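Long-range contact in probable mRNA-capping enzyme (Acanthamoeba polyphaga mimivirus, PDB 3BGY), which removes the terminal phosphate from the triphosphate 5' end of mRNA through this N-terminal domain, the first step of cap synthesis by the multifunctional enzyme: residues Glu37-Tyr47 / Asn208-Ile216. Sequence-based numbering, arbitrary orientation. Where two conformers were deposited one is given.
Sequences EFEVSFKNINY and NYELELELI
Glu39 rests its CG and CD on Glu212 CG, which lies 3.8 Å from Glu39 CD. Glu39 reaches out as an extended chain, with CG anti to the backbone N (chi1 165°). In one of the two conformers of Glu214, Glu39 and Glu214 lie side by side and point the same way. In that conformer Glu39 OE1 sits 2.6 Å from Glu214 OE2, and the carboxylate planes are 34° apart. Between these residues the backbones pair as antiparallel strands. Val40 and Leu213 form a hydrogen-bonded pair: Val40 N to Leu213 O and Leu213 N to Val40 O are both 2.9 Å. Leu215 N to Phe38 O and Phe42 N to Leu211 O extend the ladder. These are the first and last strands of an eight-stranded antiparallel barrel, and their pairing closes it. This is the barrel of a tunnel triphosphatase, a metalloenzyme. Glu39, Ser41, Glu212 and Glu214 share one face of the sheet, consistent with the acidic tunnel lining of this family. Arg187 makes a long, weak ion pair with Glu214 OE1.

The opposite face is apolar. Leu211 CD2 packs 3.8 Å from Phe42 CB, while Leu211 O lies in plane at the edge of the Phe42 ring. Leu228 of helix 221-235 touches Val40, Phe42 and Leu213. At the far end, Phe38 CD1 meets Leu215 CD1 at 3.5 Å, and Leu27 and Tyr30 of helix 17-32 touch both residues.

Past Phe42 direct pairing gives way to water. One water bridges Phe42 O and Leu211 N; two more link the backbones of Ile45 and Tyr209. Ile45 CG2 still packs on Tyr209 CB. Tyr47 turns its ring edge toward the face of Tyr209 in an offset edge-to-face pair, planes at 65°, and its CA lies over that face, 4.2 Å from the Tyr209 ring centroid.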
loop_
_atom_site.group_PDB
_atom_site.type_symbol
_atom_site.label_atom_id
_atom_site.label_comp_id
_atom_site.label_asym_id
_atom_site.label_seq_id
_atom_site.Cartn_x
_atom_site.Cartn_y
_atom_site.Cartn_z
ATOM N N GLU A 37 -9.236 4.961 -2.336
ATOM C CA GLU A 37 -8.610 4.702 -1.031
ATOM C C GLU A 37 -8.035 6.019 -0.594
ATOM O O GLU A 37 -7.712 6.834 -1.440
ATOM C CB GLU A 37 -7.509 3.663 -1.151
ATOM C CG GLU A 37 -8.018 2.253 -1.549
ATOM C CD GLU A 37 -9.166 1.696 -0.682
ATOM O OE1 GLU A 37 -9.253 1.997 0.533
ATOM O OE2 GLU A 37 -9.995 0.940 -1.235
ATOM N N PHE A 38 -7.950 6.244 0.711
ATOM C CA PHE A 38 -7.434 7.507 1.237
ATOM C C PHE A 38 -6.321 7.109 2.204
ATOM O O PHE A 38 -6.553 6.419 3.203
ATOM C CB PHE A 38 -8.567 8.262 1.934
ATOM C CG PHE A 38 -8.189 9.638 2.414
ATOM C CD1 PHE A 38 -7.474 9.805 3.610
ATOM C CD2 PHE A 38 -8.585 10.766 1.700
ATOM C CE1 PHE A 38 -7.159 11.073 4.113
ATOM C CE2 PHE A 38 -8.275 12.072 2.196
ATOM C CZ PHE A 38 -7.563 12.211 3.403
ATOM N N GLU A 39 -5.152 7.711 1.994
ATOM C CA GLU A 39 -3.969 7.352 2.753
ATOM C C GLU A 39 -3.118 8.558 3.117
ATOM O O GLU A 39 -2.974 9.464 2.290
ATOM C CB GLU A 39 -3.158 6.413 1.821
ATOM C CG GLU A 39 -1.711 6.107 2.133
ATOM C CD GLU A 39 -1.060 5.213 1.074
ATOM O OE1 GLU A 39 -1.502 4.057 0.909
ATOM O OE2 GLU A 39 -0.097 5.664 0.423
ATOM N N VAL A 40 -2.611 8.577 4.346
ATOM C CA VAL A 40 -1.662 9.634 4.736
ATOM C C VAL A 40 -0.336 8.889 4.880
ATOM O O VAL A 40 -0.211 8.008 5.714
ATOM C CB VAL A 40 -2.027 10.343 6.032
ATOM C CG1 VAL A 40 -1.018 11.486 6.292
ATOM C CG2 VAL A 40 -3.422 10.940 5.928
ATOM N N SER A 41 0.646 9.265 4.061
ATOM C CA SER A 41 1.955 8.613 4.060
ATOM C C SER A 41 2.961 9.464 4.836
ATOM O O SER A 41 3.120 10.653 4.548
ATOM C CB SER A 41 2.425 8.392 2.604
ATOM O OG SER A 41 3.766 7.917 2.551
ATOM N N PHE A 42 3.591 8.861 5.846
ATOM C CA PHE A 42 4.580 9.554 6.676
ATOM C C PHE A 42 5.949 9.346 6.081
ATOM O O PHE A 42 6.321 8.222 5.780
ATOM C CB PHE A 42 4.540 9.060 8.119
ATOM C CG PHE A 42 3.306 9.452 8.857
ATOM C CD1 PHE A 42 2.089 8.794 8.621
ATOM C CD2 PHE A 42 3.338 10.526 9.776
ATOM C CE1 PHE A 42 0.892 9.206 9.295
ATOM C CE2 PHE A 42 2.128 10.937 10.454
ATOM C CZ PHE A 42 0.926 10.268 10.198
ATOM N N LYS A 43 6.674 10.441 5.856
ATOM C CA LYS A 43 8.002 10.339 5.248
ATOM C C LYS A 43 9.129 10.261 6.274
ATOM O O LYS A 43 8.908 10.445 7.457
ATOM C CB LYS A 43 8.232 11.514 4.278
ATOM C CG LYS A 43 7.113 11.721 3.231
ATOM C CD LYS A 43 6.856 10.463 2.398
ATOM C CE LYS A 43 5.714 10.625 1.429
ATOM N NZ LYS A 43 5.356 9.346 0.755
ATOM N N ASN A 44 10.332 9.909 5.791
ATOM C CA ASN A 44 11.555 9.795 6.608
ATOM C C ASN A 44 11.484 8.786 7.725
ATOM O O ASN A 44 11.816 9.092 8.873
ATOM C CB ASN A 44 11.975 11.158 7.173
ATOM C CG ASN A 44 12.288 12.152 6.102
ATOM O OD1 ASN A 44 12.702 11.789 5.004
ATOM N ND2 ASN A 44 12.082 13.432 6.412
ATOM N N ILE A 45 10.869 7.638 7.432
ATOM C CA ILE A 45 10.783 6.579 8.428
ATOM C C ILE A 45 11.982 5.651 8.195
ATOM O O ILE A 45 12.180 5.152 7.080
ATOM C CB ILE A 45 9.467 5.767 8.292
ATOM C CG1 ILE A 45 8.236 6.694 8.417
ATOM C CG2 ILE A 45 9.453 4.615 9.328
ATOM C CD1 ILE A 45 8.161 7.530 9.668
ATOM N N ASN A 46 12.843 5.562 9.202
ATOM C CA ASN A 46 14.039 4.732 9.112
ATOM C C ASN A 46 13.949 3.611 10.133
ATOM O O ASN A 46 12.936 3.505 10.812
ATOM C CB ASN A 46 15.267 5.629 9.210
ATOM C CG ASN A 46 15.317 6.614 8.053
ATOM O OD1 ASN A 46 15.337 6.204 6.884
ATOM N ND2 ASN A 46 15.221 7.904 8.359
ATOM N N TYR A 47 14.963 2.753 10.225
ATOM C CA TYR A 47 14.888 1.605 11.148
ATOM C C TYR A 47 14.558 1.950 12.614
ATOM O O TYR A 47 13.669 1.331 13.178
ATOM C CB TYR A 47 16.139 0.702 11.041
ATOM C CG TYR A 47 16.011 -0.538 11.888
ATOM C CD1 TYR A 47 15.237 -1.623 11.443
ATOM C CD2 TYR A 47 16.580 -0.606 13.167
ATOM C CE1 TYR A 47 15.034 -2.736 12.264
ATOM C CE2 TYR A 47 16.394 -1.724 13.993
ATOM C CZ TYR A 47 15.606 -2.780 13.530
ATOM O OH TYR A 47 15.355 -3.848 14.350
ATOM N N ASN A 208 13.614 -0.568 3.073
ATOM C CA ASN A 208 13.181 0.809 3.314
ATOM C C ASN A 208 11.987 0.579 4.254
ATOM O O ASN A 208 11.593 -0.574 4.507
ATOM C CB ASN A 208 12.822 1.625 2.053
ATOM C CG ASN A 208 11.787 0.953 1.170
ATOM O OD1 ASN A 208 12.041 -0.103 0.584
ATOM N ND2 ASN A 208 10.626 1.589 1.033
ATOM N N TYR A 209 11.532 1.640 4.906
ATOM C CA TYR A 209 10.415 1.562 5.857
ATOM C C TYR A 209 9.329 2.552 5.518
ATOM O O TYR A 209 9.618 3.689 5.183
ATOM C CB TYR A 209 10.962 1.746 7.300
ATOM C CG TYR A 209 12.097 0.793 7.624
ATOM C CD1 TYR A 209 11.833 -0.531 8.027
ATOM C CD2 TYR A 209 13.442 1.165 7.405
ATOM C CE1 TYR A 209 12.863 -1.457 8.210
ATOM C CE2 TYR A 209 14.493 0.229 7.562
ATOM C CZ TYR A 209 14.191 -1.066 7.966
ATOM O OH TYR A 209 15.213 -1.969 8.127
ATOM N N GLU A 210 8.080 2.085 5.540
ATOM C CA GLU A 210 6.921 2.893 5.151
ATOM C C GLU A 210 5.866 2.884 6.232
ATOM O O GLU A 210 5.564 1.839 6.791
ATOM C CB GLU A 210 6.357 2.347 3.822
ATOM C CG GLU A 210 7.345 2.595 2.662
ATOM C CD GLU A 210 6.953 2.035 1.315
ATOM O OE1 GLU A 210 5.876 1.418 1.187
ATOM O OE2 GLU A 210 7.756 2.221 0.369
ATOM N N LEU A 211 5.283 4.054 6.498
ATOM C CA LEU A 211 4.255 4.205 7.538
ATOM C C LEU A 211 3.084 4.959 6.950
ATOM O O LEU A 211 3.252 6.032 6.344
ATOM C CB LEU A 211 4.775 5.013 8.735
ATOM C CG LEU A 211 3.779 5.429 9.836
ATOM C CD1 LEU A 211 3.218 4.216 10.577
ATOM C CD2 LEU A 211 4.464 6.363 10.838
ATOM N N GLU A 212 1.891 4.390 7.089
ATOM C CA GLU A 212 0.716 5.083 6.573
ATOM C C GLU A 212 -0.466 4.950 7.488
ATOM O O GLU A 212 -0.545 4.014 8.259
ATOM C CB GLU A 212 0.221 4.475 5.250
ATOM C CG GLU A 212 1.157 4.501 4.071
ATOM C CD GLU A 212 1.923 3.208 3.913
ATOM O OE1 GLU A 212 1.390 2.127 4.256
ATOM O OE2 GLU A 212 3.062 3.275 3.434
ATOM N N LEU A 213 -1.344 5.952 7.458
ATOM C CA LEU A 213 -2.612 5.891 8.185
ATOM C C LEU A 213 -3.640 5.805 7.052
ATOM O O LEU A 213 -3.827 6.770 6.302
ATOM C CB LEU A 213 -2.866 7.146 9.047
ATOM C CG LEU A 213 -4.289 7.204 9.654
ATOM C CD1 LEU A 213 -4.442 6.158 10.748
ATOM C CD2 LEU A 213 -4.597 8.580 10.183
ATOM N N GLU A 214 -4.274 4.636 6.896
ATOM C CA GLU A 214 -5.266 4.437 5.835
ATOM C C GLU A 214 -6.683 4.401 6.407
ATOM O O GLU A 214 -6.920 3.776 7.440
ATOM C CB GLU A 214 -5.003 3.127 5.066
ATOM C CG GLU A 214 -3.544 2.869 4.720
ATOM C CD GLU A 214 -3.333 2.246 3.355
ATOM O OE1 GLU A 214 -4.226 1.526 2.851
ATOM O OE2 GLU A 214 -2.244 2.472 2.787
ATOM N N LEU A 215 -7.622 5.049 5.717
ATOM C CA LEU A 215 -9.024 5.078 6.149
ATOM C C LEU A 215 -9.747 3.801 5.696
ATOM O O LEU A 215 -9.415 3.207 4.650
ATOM C CB LEU A 215 -9.770 6.297 5.596
ATOM C CG LEU A 215 -9.222 7.616 6.144
ATOM C CD1 LEU A 215 -10.115 8.706 5.634
ATOM C CD2 LEU A 215 -9.173 7.659 7.657
ATOM N N ILE A 216 -10.692 3.382 6.532
ATOM C CA ILE A 216 -11.575 2.232 6.277
ATOM C C ILE A 216 -12.939 2.865 5.914
ATOM O O ILE A 216 -13.667 2.361 5.047
ATOM C CB ILE A 216 -11.691 1.316 7.536
ATOM C CG1 ILE A 216 -10.345 0.670 7.852
ATOM C CG2 ILE A 216 -12.786 0.216 7.350
ATOM C CD1 ILE A 216 -10.283 0.000 9.228
HETATM O O HOH W 1 -8.446 3.835 2.185
HETATM O O HOH W 2 -11.745 2.242 2.128
HETATM O O HOH W 3 6.141 5.992 4.511
HETATM O O HOH W 4 11.439 5.205 4.719
HETATM O O HOH W 5 9.503 6.745 4.925
HETATM O O HOH W 6 13.302 3.941 4.660
#